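Local coordinates for uncharacterized protein (Desulfotomaculum acetoxidans, PDB 3U4Y) that is of unknown function but folds as a seven-bladed beta-propeller related to the lactonase family, at residues 9-14 with 22-27; 28-33 with 305-310. One frame throughout, in Å; residues are numbered along the deposited sequence.

Interaction 1. Residues 9-14 with 22-27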
loop_
_atom_site.group_PDB
_atom_site.type_symbol
_atom_site.label_atom_id
_atom_site.label_comp_id
_atom_site.label_asym_id
_atom_site.label_seq_id
_atom_site.Cartn_x
_atom_site.Cartn_y
_atom_site.Cartn_z
ATOM N N SER A 9 3.294 -14.692 14.454
ATOM C CA SER A 9 3.161 -13.358 13.906
ATOM C C SER A 9 4.376 -13.016 13.066
ATOM O O SER A 9 4.661 -11.850 12.795
ATOM C CB SER A 9 2.959 -12.347 15.022
ATOM O OG SER A 9 1.675 -12.515 15.591
ATOM N N ASN A 10 5.083 -14.054 12.644
ATOM C CA ASN A 10 6.210 -13.872 11.754
ATOM C C ASN A 10 5.897 -14.385 10.361
ATOM O O ASN A 10 6.367 -15.439 9.934
ATOM C CB ASN A 10 7.453 -14.509 12.353
ATOM C CG ASN A 10 7.942 -13.753 13.554
ATOM O OD1 ASN A 10 7.337 -13.819 14.624
ATOM N ND2 ASN A 10 9.021 -12.990 13.380
ATOM N N PHE A 11 5.088 -13.607 9.658
ATOM C CA PHE A 11 4.550 -14.032 8.384
ATOM C C PHE A 11 4.034 -12.848 7.581
ATOM O O PHE A 11 3.807 -11.761 8.114
ATOM C CB PHE A 11 3.401 -15.016 8.617
ATOM C CG PHE A 11 2.076 -14.356 8.904
ATOM C CD1 PHE A 11 1.264 -13.907 7.876
ATOM C CD2 PHE A 11 1.641 -14.187 10.200
ATOM C CE1 PHE A 11 0.044 -13.297 8.152
ATOM C CE2 PHE A 11 0.417 -13.580 10.471
ATOM C CZ PHE A 11 -0.377 -13.138 9.454
ATOM N N GLY A 12 3.819 -13.085 6.299
ATOM C CA GLY A 12 3.301 -12.064 5.416
ATOM C C GLY A 12 2.537 -12.674 4.258
ATOM O O GLY A 12 2.512 -13.885 4.085
ATOM N N ILE A 13 1.921 -11.823 3.451
ATOM C CA ILE A 13 1.089 -12.283 2.355
ATOM C C ILE A 13 1.467 -11.550 1.072
ATOM O O ILE A 13 1.759 -10.373 1.102
ATOM C CB ILE A 13 -0.420 -12.102 2.684
ATOM C CG1 ILE A 13 -1.287 -12.518 1.506
ATOM C CG2 ILE A 13 -0.752 -10.663 3.094
ATOM C CD1 ILE A 13 -2.709 -12.069 1.670
ATOM N N VAL A 14 1.478 -12.254 -0.050
ATOM C CA VAL A 14 1.859 -11.641 -1.309
ATOM C C VAL A 14 0.997 -12.137 -2.455
ATOM O O VAL A 14 0.699 -13.329 -2.559
ATOM C CB VAL A 14 3.335 -11.897 -1.643
ATOM C CG1 VAL A 14 3.598 -13.385 -1.805
ATOM C CG2 VAL A 14 3.732 -11.135 -2.895
ATOM N N ILE A 22 -2.600 -16.288 -4.074
ATOM C CA ILE A 22 -1.898 -15.534 -3.042
ATOM C C ILE A 22 -1.102 -16.527 -2.198
ATOM O O ILE A 22 -1.467 -17.685 -2.095
ATOM C CB ILE A 22 -2.860 -14.812 -2.094
ATOM C CG1 ILE A 22 -3.242 -15.741 -0.945
ATOM C CG2 ILE A 22 -4.094 -14.347 -2.819
ATOM C CD1 ILE A 22 -4.517 -15.354 -0.251
ATOM N N SER A 23 -0.013 -16.066 -1.596
ATOM C CA SER A 23 0.829 -16.901 -0.748
ATOM C C SER A 23 1.084 -16.235 0.590
ATOM O O SER A 23 1.217 -15.023 0.675
ATOM C CB SER A 23 2.188 -17.161 -1.400
ATOM O OG SER A 23 2.067 -17.884 -2.603
ATOM N N PHE A 24 1.149 -17.042 1.637
ATOM C CA PHE A 24 1.610 -16.591 2.918
ATOM C C PHE A 24 3.003 -17.146 3.014
ATOM O O PHE A 24 3.249 -18.259 2.576
ATOM C CB PHE A 24 0.741 -17.161 4.015
ATOM C CG PHE A 24 -0.631 -16.576 4.063
ATOM C CD1 PHE A 24 -0.880 -15.420 4.771
ATOM C CD2 PHE A 24 -1.678 -17.181 3.412
ATOM C CE1 PHE A 24 -2.155 -14.887 4.834
ATOM C CE2 PHE A 24 -2.947 -16.643 3.471
ATOM C CZ PHE A 24 -3.184 -15.504 4.184
ATOM N N PHE A 25 3.917 -16.362 3.560
ATOM C CA PHE A 25 5.308 -16.764 3.659
ATOM C C PHE A 25 5.792 -16.405 5.064
ATOM O O PHE A 25 5.232 -15.520 5.718
ATOM C CB PHE A 25 6.135 -16.043 2.585
ATOM C CG PHE A 25 6.081 -14.554 2.693
ATOM C CD1 PHE A 25 7.145 -13.842 3.212
ATOM C CD2 PHE A 25 4.948 -13.858 2.306
ATOM C CE1 PHE A 25 7.088 -12.455 3.336
ATOM C CE2 PHE A 25 4.885 -12.472 2.417
ATOM C CZ PHE A 25 5.957 -11.773 2.942
ATOM N N SER A 26 6.817 -17.095 5.547
ATOM C CA SER A 26 7.379 -16.715 6.827
ATOM C C SER A 26 8.489 -15.688 6.645
ATOM O O SER A 26 9.367 -15.839 5.793
ATOM C CB SER A 26 7.903 -17.923 7.585
ATOM O OG SER A 26 9.316 -17.890 7.656
ATOM N N THR A 27 8.403 -14.636 7.453
ATOM C CA THR A 27 9.451 -13.659 7.687
ATOM C C THR A 27 10.802 -14.254 8.141
ATOM O O THR A 27 11.859 -13.659 7.908
ATOM C CB THR A 27 8.950 -12.760 8.801
ATOM O OG1 THR A 27 7.778 -12.079 8.345
ATOM C CG2 THR A 27 10.020 -11.767 9.264
#

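Interaction 2. Residues 28-33 with 305-310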
loop_
_atom_site.group_PDB
_atom_site.type_symbol
_atom_site.label_atom_id
_atom_site.label_comp_id
_atom_site.label_asym_id
_atom_site.label_seq_id
_atom_site.Cartn_x
_atom_site.Cartn_y
_atom_site.Cartn_z
ATOM N N ASP A 28 10.758 -15.422 8.786
ATOM C CA ASP A 28 11.929 -16.034 9.436
ATOM C C ASP A 28 12.722 -16.955 8.527
ATOM O O ASP A 28 13.881 -16.689 8.202
ATOM C CB ASP A 28 11.492 -16.887 10.634
ATOM C CG ASP A 28 10.807 -16.083 11.719
ATOM O OD1 ASP A 28 11.393 -15.072 12.183
ATOM O OD2 ASP A 28 9.678 -16.475 12.100
ATOM N N THR A 29 12.088 -18.072 8.176
ATOM C CA THR A 29 12.690 -19.112 7.350
ATOM C C THR A 29 12.767 -18.702 5.894
ATOM O O THR A 29 13.668 -19.126 5.165
ATOM C CB THR A 29 11.845 -20.383 7.390
ATOM O OG1 THR A 29 10.474 -20.028 7.604
ATOM C CG2 THR A 29 12.303 -21.299 8.507
ATOM N N LEU A 30 11.794 -17.899 5.473
ATOM C CA LEU A 30 11.696 -17.464 4.088
ATOM C C LEU A 30 11.245 -18.599 3.181
ATOM O O LEU A 30 11.889 -18.895 2.169
ATOM C CB LEU A 30 13.027 -16.890 3.608
ATOM C CG LEU A 30 13.367 -15.605 4.344
ATOM C CD1 LEU A 30 14.554 -14.883 3.709
ATOM C CD2 LEU A 30 12.135 -14.740 4.338
ATOM N N GLU A 31 10.138 -19.231 3.558
ATOM C CA GLU A 31 9.545 -20.283 2.755
ATOM C C GLU A 31 8.043 -20.079 2.756
ATOM O O GLU A 31 7.512 -19.339 3.593
ATOM C CB GLU A 31 9.894 -21.647 3.335
ATOM C CG GLU A 31 11.386 -21.941 3.368
ATOM C CD GLU A 31 11.745 -23.035 4.362
ATOM O OE1 GLU A 31 10.815 -23.690 4.880
ATOM O OE2 GLU A 31 12.952 -23.232 4.634
ATOM N N ILE A 32 7.353 -20.717 1.818
ATOM C CA ILE A 32 5.897 -20.587 1.750
ATOM C C ILE A 32 5.228 -21.169 3.001
ATOM O O ILE A 32 5.824 -21.958 3.729
ATOM C CB ILE A 32 5.290 -21.255 0.482
ATOM C CG1 ILE A 32 5.948 -20.732 -0.793
ATOM C CG2 ILE A 32 3.793 -21.046 0.425
ATOM C CD1 ILE A 32 7.356 -21.239 -0.946
ATOM N N LEU A 33 3.984 -20.772 3.235
ATOM C CA LEU A 33 3.207 -21.236 4.372
ATOM C C LEU A 33 1.926 -21.912 3.914
ATOM O O LEU A 33 1.608 -23.021 4.339
ATOM C CB LEU A 33 2.807 -20.046 5.229
ATOM C CG LEU A 33 3.349 -19.999 6.637
ATOM C CD1 LEU A 33 4.838 -20.257 6.582
ATOM C CD2 LEU A 33 3.040 -18.637 7.199
ATOM N N LYS A 305 22.290 -5.373 2.401
ATOM C CA LYS A 305 22.690 -6.768 2.316
ATOM C C LYS A 305 21.500 -7.590 1.854
ATOM O O LYS A 305 20.416 -7.541 2.453
ATOM C CB LYS A 305 23.227 -7.309 3.648
ATOM C CG LYS A 305 23.637 -8.801 3.598
ATOM C CD LYS A 305 23.589 -9.489 4.984
ATOM C CE LYS A 305 23.174 -10.976 4.881
ATOM N NZ LYS A 305 22.595 -11.536 6.150
ATOM N N VAL A 306 21.706 -8.323 0.766
ATOM C CA VAL A 306 20.728 -9.305 0.307
ATOM C C VAL A 306 20.731 -10.505 1.246
ATOM O O VAL A 306 21.784 -10.963 1.683
ATOM C CB VAL A 306 21.027 -9.753 -1.134
ATOM C CG1 VAL A 306 22.530 -9.800 -1.373
ATOM C CG2 VAL A 306 20.377 -11.084 -1.418
ATOM N N VAL A 307 19.554 -11.008 1.580
ATOM C CA VAL A 307 19.497 -12.088 2.547
ATOM C C VAL A 307 18.941 -13.380 1.962
ATOM O O VAL A 307 19.118 -14.438 2.547
ATOM C CB VAL A 307 18.682 -11.703 3.781
ATOM C CG1 VAL A 307 18.600 -10.185 3.916
ATOM C CG2 VAL A 307 17.303 -12.336 3.708
ATOM N N GLY A 308 18.275 -13.289 0.814
ATOM C CA GLY A 308 17.795 -14.458 0.098
ATOM C C GLY A 308 16.353 -14.291 -0.340
ATOM O O GLY A 308 15.657 -13.425 0.187
ATOM N N TYR A 309 15.900 -15.113 -1.291
ATOM C CA TYR A 309 14.523 -15.036 -1.801
ATOM C C TYR A 309 13.651 -16.157 -1.227
ATOM O O TYR A 309 14.173 -17.080 -0.597
ATOM C CB TYR A 309 14.506 -15.035 -3.340
ATOM C CG TYR A 309 14.899 -16.346 -4.010
ATOM C CD1 TYR A 309 14.001 -17.025 -4.836
ATOM C CD2 TYR A 309 16.168 -16.902 -3.834
ATOM C CE1 TYR A 309 14.353 -18.227 -5.460
ATOM C CE2 TYR A 309 16.532 -18.107 -4.460
ATOM C CZ TYR A 309 15.616 -18.764 -5.267
ATOM O OH TYR A 309 15.956 -19.953 -5.887
ATOM N N VAL A 310 12.332 -16.074 -1.414
ATOM C CA VAL A 310 11.452 -17.163 -0.986
ATOM C C VAL A 310 11.226 -18.144 -2.125
ATOM O O VAL A 310 11.085 -17.757 -3.287
ATOM C CB VAL A 310 10.075 -16.695 -0.455
ATOM C CG1 VAL A 310 10.219 -15.907 0.821
ATOM C CG2 VAL A 310 9.373 -15.888 -1.493
#

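Interaction 1. Residues 9-14 with 22-27
Phe25 lays its ring over the backbone of Gly12 in the antiparallel hairpin formed by strands 11-16 and 21-26. Its CG sits between the backbone N and the carbonyl carbon (chi1 59°), which folds the ring back across the neighbouring strand until Gly12 N lies over the ring centre, 4.0 Å from its plane. A side chain at Gly12 would probably collide with the ring, though at this resolution the exact fit is uncertain. Beneath the ring the two residues form a hydrogen-bonded pair, Gly12 N to Phe25 O and Phe25 N to Gly12 O both measuring 2.9 Å. Val14 and Ser23 repeat the pattern, with Val14 N 2.9 Å from Ser23 O, and Val14 CG1 lies alongside Ser23 CB. Near the open end of the hairpin the bond from Thr27 N to Asn10 O is weak.

On the opposite face, Phe24 and Ile13 are a non-hydrogen-bonded pair whose side chains run side by side. Ile13 CG1, anti to its own backbone N (chi1 177°), comes over one face of the Phe24 ring toward the rim, and Ile13 CB is 3.9 Å from Phe24 CE1. Phe11 flanks the same ring, its CD1 4.1 Å from Phe24 CD1. Farther out, Phe11 and Ile13 pack on Ile47 and Thr45 of the next blade, whereas Val14 and Ser23 touch Ile313 on the other side.

With an alanine at Phe25 the ring is gone, and Gly12 is likely to lose its aromatic cover, leaving a gap beside Val14. The chemistry implies a blade interior whose backbone bonds satisfy the paired strands, with an apolar face at Phe11, Ile13 and Phe24 and a mixed one at Phe25 and Val14, where the buried Ser23 hydroxyl is hydrogen-bonded to Glu16 and Gln35.

Interaction 2. Residues 28-33 with 305-310
Leu30 reaches across from the turn after strand 21-26 to meet Val307, Gly308 and Val310 at the edge of another blade, a surface contact in which no hydrogen bond links the two segments. Its backbone lies in the left-handed region (phi 73°, psi 52°), as suits a tight turn, and its N makes a weak hydrogen bond to the hydroxyl of Ser26. From there Leu30 CB lies 4.1 Å from Val310 CG1, and this valine methyl also rests near the Leu30 carbonyl. CG follows, anti to the carbonyl carbon (chi1 -66°), and sends the two methyls to different partners. Leu30 CD2 stays with Val310, 4.2 Å from Val310 CG1, the two side chains crossing at about a right angle. Val310, the one buried participant, packs in turn on Leu297.

Strand 306-309, which the leucine approaches, is the outermost strand of the last four-stranded sheet of the propeller, and a classic beta bulge interrupts it: Val307 and Gly308 both face Val299 on the neighbouring strand 296-301. Gly308 takes backbone angles that would press a side chain against the preceding carbonyl oxygen.

At the tip, CD1 touches both bulge residues. Leu30 CD1 comes within 3.7 Å of Val307 CG2, again crosswise. The same methyl, Leu30 CD1, lies 4.0 Å from Gly308 O.

From the N terminus, the chain first closes interaction 1, a local hairpin in which 9-14 and 22-27 are only eight residues apart. The turn that follows immediately supplies the first half of interaction 2, so the contacts neither nest nor cross but run in series. Residues 32-33 then add the outer strand 32-37 to the same sheet, with a probable hydrogen bond between Phe24 O and Leu33 N. Interaction 2 spans 272 residues and closes a loop around nearly the whole propeller, setting the first blade against the last. That first blade is itself completed by strand 319-321 from the C-terminal end beside 11-16, the closure familiar from beta-propellers.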